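Local coordinates for protein minor fimbrium subunit Mfa5 (Porphyromonas gingivalis ATCC 33277, PDB 6TO1) that serves as an accessory subunit of the minor fimbriae, surface pili that mediate biofilm formation and adhesion to host cells and other oral bacteria, at residues 347-350 with 351-354; 583-586 with 587-590. All coordinates share one frame; numbering follows the deposited sequence.

Overall arrangement
The chain first lays down strands 90-98 and 110-119, an antiparallel pair whose second member later takes up strand 463-473, and between this pair and that late strand it builds the von Willebrand factor type A domain. Contact 1 closes a single helical turn there, at the end of helix 340-353, just before strand 357-362 enters the central mixed sheet. The chain then passes through the sheet that holds strands 408-417 and 501-510 and reaches a further sheet around strand 530-539. Contact 2 closes a tight turn there, between strands 582-583 and 592-596. The two contacts follow in series, neither nesting nor crossing, on opposite sides of the chain's centre, with their own centres about 76 Å apart.

Contact 1 (347-350 with 351-354); sequences EAQF and AKNS
The side-chain amides of Q349 and N353 meet with their planes 47° apart. Q349 NE2 donates to N353 OD1 at 3.0 Å, and this acceptor lies in the plane of the Q349 amide, whereas the nitrogen sits above the N353 carbonyl plane, 40° out of it. The oxygen of the same amide, OE1, accepts from two waters. One of them, 3.1 Å from OE1, passes the link on to K352 NZ at 2.7 Å, although the ammonium finds its direct partner in the carbonyl of A379. The Q349 amide reaches N353 because its chain, with CG anti to the backbone N (chi1 -170°), bends at chi2. These residues form the last turn of helix 340-353, which in this von Willebrand factor type A domain leads into strand 357-362 of the central sheet. A351 and K352 touch I358 of that strand, while the F350 side chain touches E304, F307, Y309 and R217. K352 runs extended across A348, its CG 3.4 Å from A348 O. At the helix end S354 N bonds F350 O at 3.1 Å, and a water donating to this carbonyl also joins S354 OG.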
ATOM      1  N   GLU A 347      -3.820  -0.010  37.320  1.00 15.85           N
ATOM      2  CA  GLU A 347      -4.178  -1.110  36.443  1.00 17.18           C
ATOM      3  C   GLU A 347      -4.037  -0.711  34.981  1.00 15.79           C
ATOM      4  O   GLU A 347      -3.557  -1.498  34.156  1.00 17.76           O
ATOM      5  CB  GLU A 347      -5.604  -1.534  36.745  1.00 16.25           C
ATOM      6  CG  GLU A 347      -6.023  -2.808  36.065  1.00 16.34           C
ATOM      7  CD  GLU A 347      -5.333  -4.027  36.642  1.00 16.29           C
ATOM      8  OE1 GLU A 347      -4.969  -3.995  37.838  1.00 19.37           O
ATOM      9  OE2 GLU A 347      -5.161  -5.019  35.909  1.00 17.18           O
ATOM     10  N   ALA A 348      -4.420   0.516  34.653  1.00 16.53           N
ATOM     11  CA  ALA A 348      -4.220   0.990  33.297  1.00 18.76           C
ATOM     12  C   ALA A 348      -2.746   1.039  32.946  1.00 18.88           C
ATOM     13  O   ALA A 348      -2.393   0.836  31.788  1.00 17.16           O
ATOM     14  CB  ALA A 348      -4.861   2.358  33.108  1.00 16.54           C
ATOM     15  N   GLN A 349      -1.872   1.313  33.920  1.00 19.08           N
ATOM     16  CA  GLN A 349      -0.441   1.359  33.624  1.00 22.06           C
ATOM     17  C   GLN A 349       0.059   0.006  33.127  1.00 18.82           C
ATOM     18  O   GLN A 349       0.917  -0.057  32.234  1.00 18.82           O
ATOM     19  CB  GLN A 349       0.361   1.789  34.857  1.00 19.20           C
ATOM     20  CG  GLN A 349       1.827   2.076  34.530  1.00 20.91           C
ATOM     21  CD  GLN A 349       1.994   3.196  33.501  1.00 22.17           C
ATOM     22  OE1 GLN A 349       1.478   4.290  33.664  1.00 23.67           O
ATOM     23  NE2 GLN A 349       2.711   2.908  32.436  1.00 25.40           N
ATOM     24  N   PHE A 350      -0.454  -1.091  33.698  1.00 16.85           N
ATOM     25  CA  PHE A 350      -0.057  -2.413  33.227  1.00 20.16           C
ATOM     26  C   PHE A 350      -0.481  -2.594  31.776  1.00 23.75           C
ATOM     27  O   PHE A 350       0.267  -3.160  30.970  1.00 18.91           O
ATOM     28  CB  PHE A 350      -0.656  -3.531  34.094  1.00 17.57           C
ATOM     29  CG  PHE A 350      -0.419  -3.351  35.576  1.00 19.61           C
ATOM     30  CD1 PHE A 350       0.798  -2.859  36.047  1.00 17.46           C
ATOM     31  CD2 PHE A 350      -1.413  -3.652  36.486  1.00 20.60           C
ATOM     32  CE1 PHE A 350       1.015  -2.676  37.401  1.00 19.23           C
ATOM     33  CE2 PHE A 350      -1.196  -3.462  37.824  1.00 20.84           C
ATOM     34  CZ  PHE A 350       0.003  -2.978  38.282  1.00 18.22           C
ATOM     35  N   ALA A 351      -1.674  -2.099  31.422  1.00 19.59           N
ATOM     36  CA  ALA A 351      -2.131  -2.164  30.030  1.00 19.83           C
ATOM     37  C   ALA A 351      -1.239  -1.326  29.118  1.00 18.55           C
ATOM     38  O   ALA A 351      -0.889  -1.760  28.010  1.00 19.54           O
ATOM     39  CB  ALA A 351      -3.574  -1.678  29.926  1.00 17.38           C
ATOM     40  N   LYS A 352      -0.851  -0.125  29.579  1.00 20.44           N
ATOM     41  CA  LYS A 352       0.034   0.715  28.778  1.00 20.14           C
ATOM     42  C   LYS A 352       1.392   0.056  28.598  1.00 21.07           C
ATOM     43  O   LYS A 352       1.983   0.121  27.513  1.00 23.13           O
ATOM     44  CB  LYS A 352       0.202   2.094  29.422  1.00 20.80           C
ATOM     45  CG  LYS A 352      -1.078   2.939  29.524  1.00 19.31           C
ATOM     46  CD  LYS A 352      -0.906   4.084  30.526  1.00 23.47           C
ATOM     47  CE  LYS A 352      -2.242   4.733  30.829  1.00 17.72           C
ATOM     48  NZ  LYS A 352      -2.092   5.922  31.715  1.00 17.25           N
ATOM     49  N   ASN A 353       1.901  -0.580  29.646  1.00 19.81           N
ATOM     50  CA  ASN A 353       3.166  -1.290  29.560  1.00 22.83           C
ATOM     51  C   ASN A 353       3.111  -2.426  28.549  1.00 31.00           C
ATOM     52  O   ASN A 353       4.139  -2.775  27.971  1.00 28.21           O
ATOM     53  CB  ASN A 353       3.557  -1.839  30.935  1.00 22.83           C
ATOM     54  CG  ASN A 353       3.916  -0.752  31.911  1.00 22.48           C
ATOM     55  OD1 ASN A 353       4.067   0.401  31.539  1.00 22.73           O
ATOM     56  ND2 ASN A 353       4.007  -1.113  33.196  1.00 28.08           N
ATOM     57  N   SER A 354       1.936  -3.018  28.327  1.00 19.98           N
ATOM     58  CA  SER A 354       1.748  -4.042  27.308  1.00 19.11           C
ATOM     59  C   SER A 354       1.598  -3.467  25.899  1.00 20.41           C
ATOM     60  O   SER A 354       1.408  -4.244  24.948  1.00 23.75           O
ATOM     61  CB  SER A 354       0.506  -4.884  27.645  1.00 24.99           C
ATOM     62  OG  SER A 354       0.678  -5.633  28.839  1.00 21.57           O
TER
HETATM   63  O   HOH W   1      -1.583   4.735  34.119  1.00 18.93           O
HETATM   64  O   HOH W   2       1.203   6.655  32.462  1.00 37.60           O
HETATM   65  O   HOH W   3       2.171  -5.244  31.391  1.00 29.30           O

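Contact 2 (583-586 with 587-590); sequences KLDK and TTEA
A type I beta turn from D585 to T588 sits in the surface loop between strands 582-583 and 592-596, and it shows how one carboxylate oxygen can bind across a tight turn. The side chain of D585 closes an Asx turn inside it: OD1 accepts the backbone N-H of T587 at 2.9 Å, from above the carboxylate plane and 45° out of it. The same oxygen takes the hydroxyl of T587, OG1 lying 2.7 Å away on the syn side and much nearer that plane. Two donors from one residue thus grip OD1 and fix the rotation of the carboxylate. The torsions suit this: D585 CG stands anti to its own nitrogen, and T587 holds OG1 between the backbone N and the carbonyl carbon (chi1 70°), where it faces back to D585. Across the turn the methyl CG2 of T588 packs against D585 OD2 at 3.5 Å. Outside the loop, Q592 accepts from the backbone N of D585, while E589 is held by W630. A water bridges the two ends of the turn, donating to D585 O at 2.6 Å and to T588 O. The chain then bends once more in an ST turn, A590 N donating to T588 OG1 at 2.9 Å with an N-H...O angle of 168°.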
ATOM      1  N   LYS A 583       2.153  -4.778 -46.967  1.00 28.80           N
ATOM      2  CA  LYS A 583       1.464  -5.493 -45.904  1.00 37.44           C
ATOM      3  C   LYS A 583       1.869  -6.958 -45.877  1.00 35.26           C
ATOM      4  O   LYS A 583       1.843  -7.649 -46.902  1.00 34.12           O
ATOM      5  CB  LYS A 583      -0.043  -5.377 -46.101  1.00 38.06           C
ATOM      6  CG  LYS A 583      -0.877  -6.026 -44.988  1.00 41.96           C
ATOM      7  CD  LYS A 583      -2.238  -5.339 -44.881  1.00 45.86           C
ATOM      8  CE  LYS A 583      -3.017  -5.806 -43.645  1.00 57.18           C
ATOM      9  NZ  LYS A 583      -4.143  -4.877 -43.342  1.00 65.84           N
ATOM     10  N   LEU A 584       2.205  -7.441 -44.681  1.00 28.17           N
ATOM     11  CA  LEU A 584       2.719  -8.782 -44.486  1.00 24.46           C
ATOM     12  C   LEU A 584       1.638  -9.708 -43.950  1.00 27.43           C
ATOM     13  O   LEU A 584       0.698  -9.267 -43.281  1.00 33.94           O
ATOM     14  CB  LEU A 584       3.894  -8.765 -43.510  1.00 25.78           C
ATOM     15  CG  LEU A 584       5.126  -7.995 -43.944  1.00 29.28           C
ATOM     16  CD1 LEU A 584       6.192  -7.957 -42.872  1.00 28.53           C
ATOM     17  CD2 LEU A 584       5.683  -8.597 -45.265  1.00 33.37           C
ATOM     18  N   ASP A 585       1.786 -11.007 -44.245  1.00 30.30           N
ATOM     19  CA  ASP A 585       0.912 -12.030 -43.675  1.00 37.95           C
ATOM     20  C   ASP A 585       1.559 -12.520 -42.383  1.00 28.48           C
ATOM     21  O   ASP A 585       2.542 -13.274 -42.415  1.00 30.59           O
ATOM     22  CB  ASP A 585       0.689 -13.184 -44.646  1.00 33.36           C
ATOM     23  CG  ASP A 585      -0.149 -14.303 -44.043  1.00 48.68           C
ATOM     24  OD1 ASP A 585      -0.603 -14.175 -42.879  1.00 36.47           O
ATOM     25  OD2 ASP A 585      -0.350 -15.320 -44.742  1.00 42.82           O
ATOM     26  N   LYS A 586       1.013 -12.094 -41.247  1.00 37.35           N
ATOM     27  CA  LYS A 586       1.615 -12.420 -39.967  1.00 33.70           C
ATOM     28  C   LYS A 586       1.415 -13.867 -39.563  1.00 33.25           C
ATOM     29  O   LYS A 586       2.082 -14.328 -38.621  1.00 34.42           O
ATOM     30  CB  LYS A 586       1.030 -11.520 -38.867  1.00 33.20           C
ATOM     31  CG  LYS A 586       1.327 -10.052 -39.036  1.00 27.85           C
ATOM     32  CD  LYS A 586       0.824  -9.301 -37.801  1.00 38.96           C
ATOM     33  CE  LYS A 586       1.165  -7.832 -37.832  1.00 37.27           C
ATOM     34  NZ  LYS A 586       0.950  -7.220 -36.475  1.00 48.67           N
ATOM     35  N   THR A 587       0.504 -14.582 -40.219  1.00 34.91           N
ATOM     36  CA  THR A 587       0.191 -15.941 -39.809  1.00 34.78           C
ATOM     37  C   THR A 587       1.156 -16.954 -40.383  1.00 35.92           C
ATOM     38  O   THR A 587       0.984 -18.154 -40.138  1.00 37.14           O
ATOM     39  CB  THR A 587      -1.243 -16.302 -40.212  1.00 40.91           C
ATOM     40  OG1 THR A 587      -1.330 -16.438 -41.634  1.00 43.80           O
ATOM     41  CG2 THR A 587      -2.195 -15.214 -39.757  1.00 38.34           C
ATOM     42  N   THR A 588       2.169 -16.512 -41.128  1.00 33.34           N
ATOM     43  CA  THR A 588       3.124 -17.448 -41.689  1.00 26.61           C
ATOM     44  C   THR A 588       4.537 -16.886 -41.645  1.00 29.45           C
ATOM     45  O   THR A 588       4.757 -15.671 -41.657  1.00 32.27           O
ATOM     46  CB  THR A 588       2.773 -17.825 -43.150  1.00 34.60           C
ATOM     47  OG1 THR A 588       3.718 -18.794 -43.616  1.00 30.86           O
ATOM     48  CG2 THR A 588       2.800 -16.589 -44.043  1.00 30.85           C
ATOM     49  N   GLU A 589       5.490 -17.802 -41.593  1.00 29.14           N
ATOM     50  CA  GLU A 589       6.900 -17.486 -41.723  1.00 34.71           C
ATOM     51  C   GLU A 589       7.403 -17.734 -43.139  1.00 29.21           C
ATOM     52  O   GLU A 589       8.574 -17.475 -43.422  1.00 33.69           O
ATOM     53  CB  GLU A 589       7.690 -18.298 -40.697  1.00 33.89           C
ATOM     54  CG  GLU A 589       7.389 -17.878 -39.209  1.00 35.24           C
ATOM     55  CD  GLU A 589       5.979 -18.251 -38.684  1.00 49.90           C
ATOM     56  OE1 GLU A 589       5.140 -17.342 -38.424  1.00 37.23           O
ATOM     57  OE2 GLU A 589       5.712 -19.455 -38.487  1.00 53.54           O
ATOM     58  N   ALA A 590       6.546 -18.221 -44.037  1.00 31.69           N
ATOM     59  CA  ALA A 590       6.957 -18.445 -45.418  1.00 31.34           C
ATOM     60  C   ALA A 590       7.018 -17.106 -46.138  1.00 28.64           C
ATOM     61  O   ALA A 590       6.139 -16.254 -45.971  1.00 29.30           O
ATOM     62  CB  ALA A 590       5.998 -19.385 -46.137  1.00 36.62           C
TER
HETATM   63  O   HOH W   4       5.105 -13.272 -42.920  1.00 28.61           O